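Local atomic coordinates of lectin CEL-IV, C-type (Cucumaria echinata, PDB entry 3ALU), a protein that binds galactose-containing sugars such as raffinose through a bound calcium ion, acting as a tetrameric C-type lectin. Residues A[58-63]-A[131-136]; A[85-90]-A[96-101]; A[24-29]-A[49-54]; A[94-97]-A[103-106]. All coordinates share one frame; numbering follows the deposited sequence.

Interaction 1. Residues A[58-63]-A[131-136]; sequences ESQAFL and RGFWAD. With CA (calcium ion), chain K; GLA (alpha-D-galactopyranose), chain E.
The indole of W134 meets the amide of Q60 at its edge, near the ring plane, with the two planes turned 67° apart. The ring of F133 is met obliquely by the same amide, their planes only 16° apart, and its CE2 lies 4.1 Å from Q60 CG. Around W134, the side chains of I85, M87 and I124 pack against the ring, while W109 meets it edge-to-face. Q60 reaches across from helix 57-70 with CG anti to its backbone N (chi1 168°) and a bend at the next bond, which places the amide between W134 and the carbonyl of G132. As modelled, Q60 NE2 is 2.8 Å from W134 NE1. Q60 OE1 is likewise 2.9 Å from G132 O. This pairs a donor with a donor and an acceptor with an acceptor, so the amide is probably reversed in the model; turned back, both approaches may be hydrogen bonds. Two residues beyond W134, strand 134-137 reaches the sugar site at D136. This residue binds calcium through both OD1 and its backbone O, beside E113, N115 and N116, and galactose ligates the ion through O3 and O4. Q60, from helix 57-70, thus brings a buried polar group between the W134 indole N-H and the G132 carbonyl, on the segment that also carries the calcium ligand D136.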
loop_
_atom_site.group_PDB
_atom_site.type_symbol
_atom_site.label_atom_id
_atom_site.label_comp_id
_atom_site.label_asym_id
_atom_site.label_seq_id
_atom_site.Cartn_x
_atom_site.Cartn_y
_atom_site.Cartn_z
ATOM N N GLU A 58 6.795 14.938 15.078
ATOM C CA GLU A 58 6.566 13.511 14.936
ATOM C C GLU A 58 7.536 12.880 13.951
ATOM O O GLU A 58 8.014 11.785 14.196
ATOM C CB GLU A 58 5.154 13.274 14.431
ATOM C CG GLU A 58 4.111 13.555 15.494
ATOM C CD GLU A 58 2.746 13.003 15.130
ATOM O OE1 GLU A 58 1.895 12.939 16.048
ATOM O OE2 GLU A 58 2.526 12.619 13.940
ATOM N N SER A 59 7.782 13.536 12.818
ATOM C CA SER A 59 8.777 12.979 11.850
ATOM C C SER A 59 10.157 12.980 12.499
ATOM O O SER A 59 10.924 12.019 12.354
ATOM C CB SER A 59 8.830 13.817 10.562
ATOM O OG SER A 59 7.595 13.713 9.849
ATOM N N GLN A 60 10.480 14.026 13.260
ATOM C CA GLN A 60 11.758 14.085 13.920
ATOM C C GLN A 60 11.863 12.927 14.900
ATOM O O GLN A 60 12.921 12.314 15.015
ATOM C CB GLN A 60 11.919 15.455 14.651
ATOM C CG GLN A 60 13.109 15.531 15.623
ATOM C CD GLN A 60 14.460 15.376 14.981
ATOM O OE1 GLN A 60 15.447 15.107 15.673
ATOM N NE2 GLN A 60 14.532 15.583 13.680
ATOM N N ALA A 61 10.777 12.658 15.627
ATOM C CA ALA A 61 10.785 11.583 16.609
ATOM C C ALA A 61 10.973 10.245 15.896
ATOM O O ALA A 61 11.706 9.394 16.397
ATOM C CB ALA A 61 9.508 11.559 17.424
ATOM N N PHE A 62 10.315 10.087 14.757
ATOM C CA PHE A 62 10.416 8.816 14.011
ATOM C C PHE A 62 11.862 8.598 13.548
ATOM O O PHE A 62 12.428 7.509 13.735
ATOM C CB PHE A 62 9.492 8.777 12.814
ATOM C CG PHE A 62 9.831 7.656 11.881
ATOM C CD1 PHE A 62 10.468 7.911 10.673
ATOM C CD2 PHE A 62 9.542 6.359 12.238
ATOM C CE1 PHE A 62 10.817 6.851 9.824
ATOM C CE2 PHE A 62 9.875 5.318 11.407
ATOM C CZ PHE A 62 10.519 5.548 10.223
ATOM N N LEU A 63 12.457 9.615 12.930
ATOM C CA LEU A 63 13.833 9.442 12.435
ATOM C C LEU A 63 14.864 9.229 13.538
ATOM O O LEU A 63 15.811 8.456 13.375
ATOM C CB LEU A 63 14.244 10.549 11.450
ATOM C CG LEU A 63 13.378 10.638 10.182
ATOM C CD1 LEU A 63 13.683 11.896 9.384
ATOM C CD2 LEU A 63 13.571 9.322 9.246
ATOM N N ARG A 131 20.152 14.025 21.819
ATOM C CA ARG A 131 18.902 13.229 21.776
ATOM C C ARG A 131 18.227 13.246 20.409
ATOM O O ARG A 131 17.003 13.195 20.307
ATOM C CB ARG A 131 17.922 13.710 22.867
ATOM C CG ARG A 131 18.461 13.576 24.286
ATOM C CD ARG A 131 18.394 12.130 24.761
ATOM N NE ARG A 131 19.099 11.945 26.041
ATOM C CZ ARG A 131 19.267 10.757 26.619
ATOM N NH1 ARG A 131 18.726 9.671 26.063
ATOM N NH2 ARG A 131 19.937 10.667 27.757
ATOM N N GLY A 132 19.051 13.276 19.360
ATOM C CA GLY A 132 18.558 13.227 17.964
ATOM C C GLY A 132 18.368 14.603 17.329
ATOM O O GLY A 132 18.244 14.733 16.106
ATOM N N PHE A 133 18.275 15.667 18.128
ATOM C CA PHE A 133 18.100 16.960 17.510
ATOM C C PHE A 133 19.361 17.344 16.731
ATOM O O PHE A 133 20.436 16.710 16.906
ATOM C CB PHE A 133 17.745 17.998 18.616
ATOM C CG PHE A 133 16.393 17.761 19.215
ATOM C CD1 PHE A 133 16.273 17.343 20.544
ATOM C CD2 PHE A 133 15.243 17.907 18.447
ATOM C CE1 PHE A 133 15.004 17.108 21.103
ATOM C CE2 PHE A 133 13.976 17.659 18.990
ATOM C CZ PHE A 133 13.877 17.239 20.329
ATOM N N TRP A 134 19.255 18.369 15.890
ATOM C CA TRP A 134 20.257 18.528 14.822
ATOM C C TRP A 134 21.469 19.356 15.237
ATOM O O TRP A 134 21.338 20.339 15.990
ATOM C CB TRP A 134 19.673 19.159 13.560
ATOM C CG TRP A 134 18.339 18.657 13.153
ATOM C CD1 TRP A 134 17.838 17.410 13.373
ATOM C CD2 TRP A 134 17.350 19.386 12.434
ATOM N NE1 TRP A 134 16.568 17.327 12.844
ATOM C CE2 TRP A 134 16.243 18.521 12.248
ATOM C CE3 TRP A 134 17.304 20.692 11.875
ATOM C CZ2 TRP A 134 15.043 18.926 11.590
ATOM C CZ3 TRP A 134 16.118 21.097 11.218
ATOM C CH2 TRP A 134 14.999 20.213 11.083
ATOM N N ALA A 135 22.616 18.980 14.684
ATOM C CA ALA A 135 23.832 19.797 14.768
ATOM C C ALA A 135 24.185 20.230 13.363
ATOM O O ALA A 135 23.911 19.493 12.404
ATOM C CB ALA A 135 24.992 18.987 15.358
ATOM N N ASP A 136 24.784 21.410 13.200
ATOM C CA ASP A 136 25.386 21.693 11.891
ATOM C C ASP A 136 26.877 21.407 11.930
ATOM O O ASP A 136 27.522 21.549 12.994
ATOM C CB ASP A 136 25.081 23.103 11.344
ATOM C CG ASP A 136 25.849 24.224 12.081
ATOM O OD1 ASP A 136 26.071 24.139 13.298
ATOM O OD2 ASP A 136 26.191 25.233 11.423
HETATM CA CA CA K . 27.566 23.072 14.879
HETATM C C1 GLA E . 31.068 20.469 17.938
HETATM C C2 GLA E . 30.366 21.790 17.597
HETATM C C3 GLA E . 28.862 21.737 17.807
HETATM C C4 GLA E . 28.244 20.543 17.069
HETATM C C5 GLA E . 29.030 19.266 17.430
HETATM C C6 GLA E . 28.536 18.026 16.667
HETATM O O2 GLA E . 30.876 22.852 18.433
HETATM O O3 GLA E . 28.281 22.974 17.366
HETATM O O4 GLA E . 28.359 20.810 15.667
HETATM O O5 GLA E . 30.431 19.423 17.144
HETATM O O6 GLA E . 28.818 18.226 15.279
#

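Interaction 2. Residues A[85-90]-A[96-101]; sequences IGMKVG and QTWTDG
K88 and T97 form the hydrogen-bonded pair of this antiparallel hairpin: K88 N donates to T97 O at 2.8 Å, nearly straight at 169°, and T97 N returns a bond to K88 O at 3.0 Å. A third backbone bond, from T99 N to G86 O at 2.9 Å, continues the ladder to the point where strand 82-89 turns a corner. One water also bridges the central pair, donating to K88 O and lying 2.7 Å from T97 OG1. On the face that bears K88 and T97, K88 CE lies 3.4 Å from T97 OG1, and it also reaches the methyl group of T99 in the turn beyond. The other face, bearing M87, V89, Q96 and W98, is more apolar. M87 sets off opposite its own amide nitrogen (chi1 174°) and then folds at the next two bonds, carrying its methyl over the indole: CE sits 3.9 Å from the centroid of the six-membered ring of W98, a CH-pi contact just 15° off the normal. SD lies farther above the same ring, completing a Met-aromatic contact. I85 approaches differently, its CD1 lying in the indole plane at the edge, 3.8 Å from W98 CH2. Beyond the ladder, W98 also meets the ring of H55, and T99 OG1 is hydrogen-bonded to E30 of helix 26-33. Strand 82-89 pairs antiparallel with strands 96-98 and 120-125 and parallel with strand 143-148, while W134 of strand 134-137 packs against I85 and M87.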
loop_
_atom_site.group_PDB
_atom_site.type_symbol
_atom_site.label_atom_id
_atom_site.label_comp_id
_atom_site.label_asym_id
_atom_site.label_seq_id
_atom_site.Cartn_x
_atom_site.Cartn_y
_atom_site.Cartn_z
ATOM N N ILE A 85 21.245 14.515 7.319
ATOM C CA ILE A 85 19.949 14.730 6.690
ATOM C C ILE A 85 20.141 15.830 5.635
ATOM O O ILE A 85 21.260 16.394 5.514
ATOM C CB ILE A 85 18.903 15.130 7.730
ATOM C CG1 ILE A 85 19.345 16.419 8.441
ATOM C CG2 ILE A 85 18.685 13.972 8.755
ATOM C CD1 ILE A 85 18.300 16.897 9.523
ATOM N N GLY A 86 19.087 16.162 4.908
ATOM C CA GLY A 86 19.231 17.021 3.705
ATOM C C GLY A 86 19.322 18.527 3.957
ATOM O O GLY A 86 19.051 19.287 3.049
ATOM N N MET A 87 19.787 18.928 5.147
ATOM C CA MET A 87 19.784 20.361 5.551
ATOM C C MET A 87 21.047 21.112 5.137
ATOM O O MET A 87 22.152 20.715 5.501
ATOM C CB MET A 87 19.638 20.407 7.085
ATOM C CG MET A 87 19.751 21.809 7.730
ATOM S SD MET A 87 18.723 23.108 7.013
ATOM C CE MET A 87 17.092 22.625 7.606
ATOM N N LYS A 88 20.880 22.239 4.419
ATOM C CA LYS A 88 22.018 23.088 4.063
ATOM C C LYS A 88 21.787 24.453 4.697
ATOM O O LYS A 88 20.715 25.025 4.535
ATOM C CB LYS A 88 22.108 23.246 2.535
ATOM C CG LYS A 88 22.360 21.932 1.814
ATOM C CD LYS A 88 22.511 22.174 0.317
ATOM C CE LYS A 88 21.172 22.491 -0.314
ATOM N NZ LYS A 88 21.164 22.404 -1.816
ATOM N N VAL A 89 22.780 24.917 5.435
ATOM C CA VAL A 89 22.769 26.275 5.988
ATOM C C VAL A 89 23.696 27.089 5.095
ATOM O O VAL A 89 24.913 26.749 4.993
ATOM C CB VAL A 89 23.253 26.257 7.464
ATOM C CG1 VAL A 89 23.216 27.708 8.037
ATOM C CG2 VAL A 89 22.427 25.265 8.282
ATOM N N GLY A 90 23.140 28.145 4.468
ATOM C CA GLY A 90 23.849 28.929 3.437
ATOM C C GLY A 90 24.646 30.086 4.045
ATOM O O GLY A 90 25.298 29.936 5.071
ATOM N N GLN A 96 18.282 28.518 5.179
ATOM C CA GLN A 96 18.197 27.057 5.382
ATOM C C GLN A 96 17.368 26.476 4.267
ATOM O O GLN A 96 16.299 27.030 3.937
ATOM C CB GLN A 96 17.563 26.747 6.740
ATOM C CG GLN A 96 18.509 27.033 7.881
ATOM C CD GLN A 96 17.927 26.846 9.239
ATOM O OE1 GLN A 96 17.146 25.926 9.482
ATOM N NE2 GLN A 96 18.324 27.712 10.163
ATOM N N THR A 97 17.862 25.376 3.667
ATOM C CA THR A 97 17.158 24.697 2.575
ATOM C C THR A 97 17.333 23.192 2.761
ATOM O O THR A 97 18.316 22.735 3.342
ATOM C CB THR A 97 17.691 25.065 1.148
ATOM O OG1 THR A 97 19.098 24.814 1.059
ATOM C CG2 THR A 97 17.455 26.574 0.806
ATOM N N TRP A 98 16.385 22.459 2.192
ATOM C CA TRP A 98 16.473 21.022 2.096
ATOM C C TRP A 98 16.848 20.663 0.676
ATOM O O TRP A 98 16.356 21.292 -0.279
ATOM C CB TRP A 98 15.112 20.395 2.392
ATOM C CG TRP A 98 14.626 20.506 3.800
ATOM C CD1 TRP A 98 13.545 21.225 4.247
ATOM C CD2 TRP A 98 15.165 19.835 4.949
ATOM N NE1 TRP A 98 13.393 21.063 5.621
ATOM C CE2 TRP A 98 14.362 20.193 6.065
ATOM C CE3 TRP A 98 16.253 18.941 5.138
ATOM C CZ2 TRP A 98 14.607 19.716 7.358
ATOM C CZ3 TRP A 98 16.499 18.461 6.415
ATOM C CH2 TRP A 98 15.672 18.836 7.525
ATOM N N THR A 99 17.666 19.613 0.544
ATOM C CA THR A 99 18.071 19.142 -0.799
ATOM C C THR A 99 16.918 18.698 -1.660
ATOM O O THR A 99 17.033 18.764 -2.890
ATOM C CB THR A 99 19.145 18.044 -0.747
ATOM O OG1 THR A 99 18.627 16.896 -0.041
ATOM C CG2 THR A 99 20.451 18.584 -0.076
ATOM N N ASP A 100 15.799 18.302 -1.060
ATOM C CA ASP A 100 14.622 17.940 -1.837
ATOM C C ASP A 100 13.756 19.135 -2.253
ATOM O O ASP A 100 12.737 18.944 -2.911
ATOM C CB ASP A 100 13.793 16.821 -1.159
ATOM C CG ASP A 100 13.101 17.276 0.111
ATOM O OD1 ASP A 100 12.387 16.440 0.723
ATOM O OD2 ASP A 100 13.259 18.443 0.516
ATOM N N GLY A 101 14.152 20.349 -1.873
ATOM C CA GLY A 101 13.419 21.551 -2.277
ATOM C C GLY A 101 12.174 21.821 -1.473
ATOM O O GLY A 101 11.443 22.771 -1.780
HETATM O O HOH W 1 20.746 26.802 1.937
#

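Interaction 3. Residues A[24-29]-A[49-54]; sequences LNFDNA and GHLASI
L51 points its forked end at helix 26-33 and divides it between two residues one turn apart: CD1 goes to the ring of F26 and CD2 to the methyl group of A29. The aromatic contact is made over a face. L51 CD1 stands 4.0 Å from the centroid of the F26 ring and 29° off its normal, a CH-pi contact displaced toward one side of the ring, where F26 CE2 is the closest atom at 3.5 Å. The second branch is a plain methyl-to-methyl approach, with L51 CD2 4.0 Å from A29 CB. With CG anti to N (chi1 -178°), the F26 ring swings out from the first turn of the helix toward L51. That turn is closed by a backbone bond from A29 N to N25 O, and N25 occupies the N-cap position. The contact thereby packs helix 26-33 against the end of strand 45-51 within the C-type lectin domain. Y145 of strand 143-148 touches both A29 and L51 and continues the packing, whereas F26 also meets Y84 edge-to-face. E30, the next residue of the helix, adds polar links to the same strand: it accepts a hydrogen bond from L51 N and is hydrogen-bonded to H50 ND1. Between the two segments themselves the contact is apolar and buried, a van der Waals fit of methyl groups to a ring face and a methyl. The F26 ring also makes a cation-pi contact with R121, whose charge would be expected to polarise the ring that receives the leucine methyl.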
loop_
_atom_site.group_PDB
_atom_site.type_symbol
_atom_site.label_atom_id
_atom_site.label_comp_id
_atom_site.label_asym_id
_atom_site.label_seq_id
_atom_site.Cartn_x
_atom_site.Cartn_y
_atom_site.Cartn_z
ATOM N N LEU A 24 29.966 8.897 4.355
ATOM C CA LEU A 24 30.198 9.721 3.195
ATOM C C LEU A 24 30.161 11.180 3.613
ATOM O O LEU A 24 29.478 11.540 4.588
ATOM C CB LEU A 24 29.090 9.498 2.184
ATOM C CG LEU A 24 29.245 8.576 0.961
ATOM C CD1 LEU A 24 30.545 7.734 0.885
ATOM C CD2 LEU A 24 27.981 7.872 0.532
ATOM N N ASN A 25 30.821 12.025 2.831
ATOM C CA ASN A 25 30.678 13.468 3.072
ATOM C C ASN A 25 29.322 13.955 2.571
ATOM O O ASN A 25 28.557 13.186 1.980
ATOM C CB ASN A 25 31.865 14.294 2.527
ATOM C CG ASN A 25 31.970 14.307 0.998
ATOM O OD1 ASN A 25 33.082 14.494 0.468
ATOM N ND2 ASN A 25 30.886 14.166 0.297
ATOM N N PHE A 26 28.976 15.209 2.824
ATOM C CA PHE A 26 27.604 15.598 2.560
ATOM C C PHE A 26 27.226 15.449 1.098
ATOM O O PHE A 26 26.166 14.920 0.767
ATOM C CB PHE A 26 27.354 17.062 2.956
ATOM C CG PHE A 26 25.923 17.483 2.752
ATOM C CD1 PHE A 26 25.501 18.095 1.565
ATOM C CD2 PHE A 26 24.997 17.257 3.763
ATOM C CE1 PHE A 26 24.145 18.472 1.394
ATOM C CE2 PHE A 26 23.639 17.602 3.570
ATOM C CZ PHE A 26 23.226 18.219 2.436
ATOM N N ASP A 27 28.070 15.952 0.203
ATOM C CA ASP A 27 27.733 15.946 -1.216
ATOM C C ASP A 27 27.668 14.508 -1.742
ATOM O O ASP A 27 26.800 14.195 -2.533
ATOM C CB ASP A 27 28.789 16.734 -1.993
ATOM C CG ASP A 27 28.608 18.262 -1.896
ATOM O OD1 ASP A 27 27.522 18.747 -1.493
ATOM O OD2 ASP A 27 29.570 18.978 -2.301
ATOM N N ASN A 28 28.572 13.651 -1.287
ATOM C CA ASN A 28 28.541 12.249 -1.703
ATOM C C ASN A 28 27.355 11.467 -1.115
ATOM O O ASN A 28 26.829 10.561 -1.787
ATOM C CB ASN A 28 29.867 11.539 -1.374
ATOM C CG ASN A 28 31.011 11.996 -2.286
ATOM O OD1 ASN A 28 32.198 11.903 -1.931
ATOM N ND2 ASN A 28 30.650 12.536 -3.450
ATOM N N ALA A 29 26.924 11.837 0.108
ATOM C CA ALA A 29 25.715 11.237 0.702
ATOM C C ALA A 29 24.505 11.639 -0.087
ATOM O O ALA A 29 23.693 10.787 -0.481
ATOM C CB ALA A 29 25.563 11.594 2.235
ATOM N N GLY A 49 15.705 10.245 -5.302
ATOM C CA GLY A 49 15.793 10.316 -3.839
ATOM C C GLY A 49 16.730 11.452 -3.428
ATOM O O GLY A 49 17.408 12.088 -4.264
ATOM N N HIS A 50 16.739 11.704 -2.129
ATOM C CA HIS A 50 17.496 12.820 -1.524
ATOM C C HIS A 50 17.783 12.423 -0.098
ATOM O O HIS A 50 17.170 11.509 0.473
ATOM C CB HIS A 50 16.665 14.131 -1.481
ATOM C CG HIS A 50 16.384 14.682 -2.835
ATOM N ND1 HIS A 50 17.348 15.298 -3.598
ATOM C CD2 HIS A 50 15.280 14.589 -3.611
ATOM C CE1 HIS A 50 16.840 15.600 -4.785
ATOM N NE2 HIS A 50 15.587 15.180 -4.818
ATOM N N LEU A 51 18.755 13.101 0.495
ATOM C CA LEU A 51 18.881 12.991 1.937
ATOM C C LEU A 51 17.532 13.420 2.525
ATOM O O LEU A 51 16.820 14.248 1.946
ATOM C CB LEU A 51 19.987 13.886 2.444
ATOM C CG LEU A 51 21.401 13.382 2.211
ATOM C CD1 LEU A 51 22.404 14.528 2.400
ATOM C CD2 LEU A 51 21.701 12.258 3.164
ATOM N N ALA A 52 17.185 12.856 3.695
ATOM C CA ALA A 52 15.870 13.036 4.272
ATOM C C ALA A 52 15.610 14.493 4.642
ATOM O O ALA A 52 16.494 15.135 5.175
ATOM C CB ALA A 52 15.740 12.174 5.521
ATOM N N SER A 53 14.399 14.958 4.391
ATOM C CA SER A 53 13.947 16.252 4.969
ATOM C C SER A 53 12.971 15.950 6.104
ATOM O O SER A 53 12.486 14.838 6.159
ATOM C CB SER A 53 13.304 17.110 3.924
ATOM O OG SER A 53 12.110 16.562 3.341
ATOM N N ILE A 54 12.704 16.933 6.992
ATOM C CA ILE A 54 11.961 16.652 8.242
ATOM C C ILE A 54 11.022 17.822 8.442
ATOM O O ILE A 54 11.484 18.984 8.389
ATOM C CB ILE A 54 12.922 16.494 9.443
ATOM C CG1 ILE A 54 13.981 15.388 9.151
ATOM C CG2 ILE A 54 12.138 16.228 10.754
ATOM C CD1 ILE A 54 15.103 15.251 10.204
#

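Interaction 4. Residues A[94-97]-A[103-106]; sequences SDQT and SVDY
T97 and V104 make the nearest backbone approach, 6.3 Å between CA atoms, where the loop after strand 96-98 doubles back and takes an inverse gamma turn centred on V104. This lays the loop on the 82-98 hairpin of the C-type lectin domain. The V104 side chain points at the strand and touches it with both branches. CG1 is anti to the backbone N (chi1 180°), and the two methyl groups therefore spread toward different parts of Q96. V104 CG2 takes the backbone side, 3.4 Å from Q96 O and 3.9 Å from T97 CA. V104 CG1 meets the far end instead, lying 3.9 Å from Q96 OE1, with the glutamine chain running across the valine at about a right angle. Q96 is extended beyond CG, which carries its amide over to the loop. There a water donates to Q96 OE1 at 3.0 Å and to Y106 O at 3.3 Å, joining the segments where no direct hydrogen bond does. V104 extends its apolar contacts to M87 of strand 82-89. The chemistry is thus mixed: valine methyl groups lie against a peptide carbonyl and an amide oxygen, while the polar demand of that oxygen is met by the water and W109 NE1. The bond from Q96 NE2 to N93 O holds the other end, so together they would be expected to set the turn of the amide.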
loop_
_atom_site.group_PDB
_atom_site.type_symbol
_atom_site.label_atom_id
_atom_site.label_comp_id
_atom_site.label_asym_id
_atom_site.label_seq_id
_atom_site.Cartn_x
_atom_site.Cartn_y
_atom_site.Cartn_z
ATOM N N SER A 94 19.560 32.219 8.355
ATOM C CA SER A 94 18.206 32.147 7.805
ATOM C C SER A 94 18.158 31.434 6.456
ATOM O O SER A 94 17.078 31.130 5.981
ATOM C CB SER A 94 17.540 33.520 7.723
ATOM O OG SER A 94 18.266 34.390 6.880
ATOM N N ASP A 95 19.320 31.174 5.842
ATOM C CA ASP A 95 19.370 30.568 4.528
ATOM C C ASP A 95 19.382 29.054 4.663
ATOM O O ASP A 95 20.347 28.400 4.303
ATOM C CB ASP A 95 20.584 31.057 3.710
ATOM C CG ASP A 95 20.524 32.550 3.450
ATOM O OD1 ASP A 95 21.494 33.250 3.793
ATOM O OD2 ASP A 95 19.488 33.027 2.934
ATOM N N GLN A 96 18.282 28.518 5.179
ATOM C CA GLN A 96 18.197 27.057 5.382
ATOM C C GLN A 96 17.368 26.476 4.267
ATOM O O GLN A 96 16.299 27.030 3.937
ATOM C CB GLN A 96 17.563 26.747 6.740
ATOM C CG GLN A 96 18.509 27.033 7.881
ATOM C CD GLN A 96 17.927 26.846 9.239
ATOM O OE1 GLN A 96 17.146 25.926 9.482
ATOM N NE2 GLN A 96 18.324 27.712 10.163
ATOM N N THR A 97 17.862 25.376 3.667
ATOM C CA THR A 97 17.158 24.697 2.575
ATOM C C THR A 97 17.333 23.192 2.761
ATOM O O THR A 97 18.316 22.735 3.342
ATOM C CB THR A 97 17.691 25.065 1.148
ATOM O OG1 THR A 97 19.098 24.814 1.059
ATOM C CG2 THR A 97 17.455 26.574 0.806
ATOM N N SER A 103 9.891 22.927 1.984
ATOM C CA SER A 103 9.987 24.094 2.872
ATOM C C SER A 103 10.664 23.717 4.171
ATOM O O SER A 103 10.524 22.603 4.663
ATOM C CB SER A 103 8.591 24.613 3.243
ATOM O OG SER A 103 7.790 24.694 2.080
ATOM N N VAL A 104 11.396 24.658 4.733
ATOM C CA VAL A 104 11.920 24.491 6.081
ATOM C C VAL A 104 10.841 25.034 7.016
ATOM O O VAL A 104 10.855 26.224 7.415
ATOM C CB VAL A 104 13.272 25.199 6.266
ATOM C CG1 VAL A 104 13.800 25.007 7.703
ATOM C CG2 VAL A 104 14.307 24.668 5.241
ATOM N N ASP A 105 9.909 24.166 7.348
ATOM C CA ASP A 105 8.733 24.506 8.146
ATOM C C ASP A 105 8.793 23.854 9.534
ATOM O O ASP A 105 7.802 23.856 10.274
ATOM C CB ASP A 105 7.440 24.111 7.379
ATOM C CG ASP A 105 7.408 22.644 6.910
ATOM O OD1 ASP A 105 8.352 21.855 7.167
ATOM O OD2 ASP A 105 6.399 22.271 6.257
ATOM N N TYR A 106 9.929 23.227 9.848
ATOM C CA TYR A 106 10.191 22.617 11.154
ATOM C C TYR A 106 11.642 22.862 11.558
ATOM O O TYR A 106 12.575 22.684 10.768
ATOM C CB TYR A 106 9.904 21.102 11.163
ATOM C CG TYR A 106 10.361 20.434 12.422
ATOM C CD1 TYR A 106 11.533 19.656 12.440
ATOM C CD2 TYR A 106 9.641 20.580 13.631
ATOM C CE1 TYR A 106 11.988 19.063 13.611
ATOM C CE2 TYR A 106 10.091 19.991 14.810
ATOM C CZ TYR A 106 11.253 19.222 14.797
ATOM O OH TYR A 106 11.713 18.647 15.957
HETATM O O HOH W 2 14.650 25.224 10.938
#

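From the N terminus, interaction 3 closes the first loop, bringing the end of strand 45-51 back to the start of helix 26-33. Interaction 1 then opens on helix 57-70 and closes the longest loop, at strand 134-137; interactions 2 and 4 both fall within it. Those two interlock, since segment 94-97 begins before segment 96-101 ends and they share Q96 and T97: one contact pairs the hairpin, the other folds the following loop onto it. Links between contacts join the set: W134 of interaction 1 packs on W98 of interaction 2, while I54 packs on helix 57-70 and G86 N lies 2.8 Å from A52 O, a probable hydrogen bond.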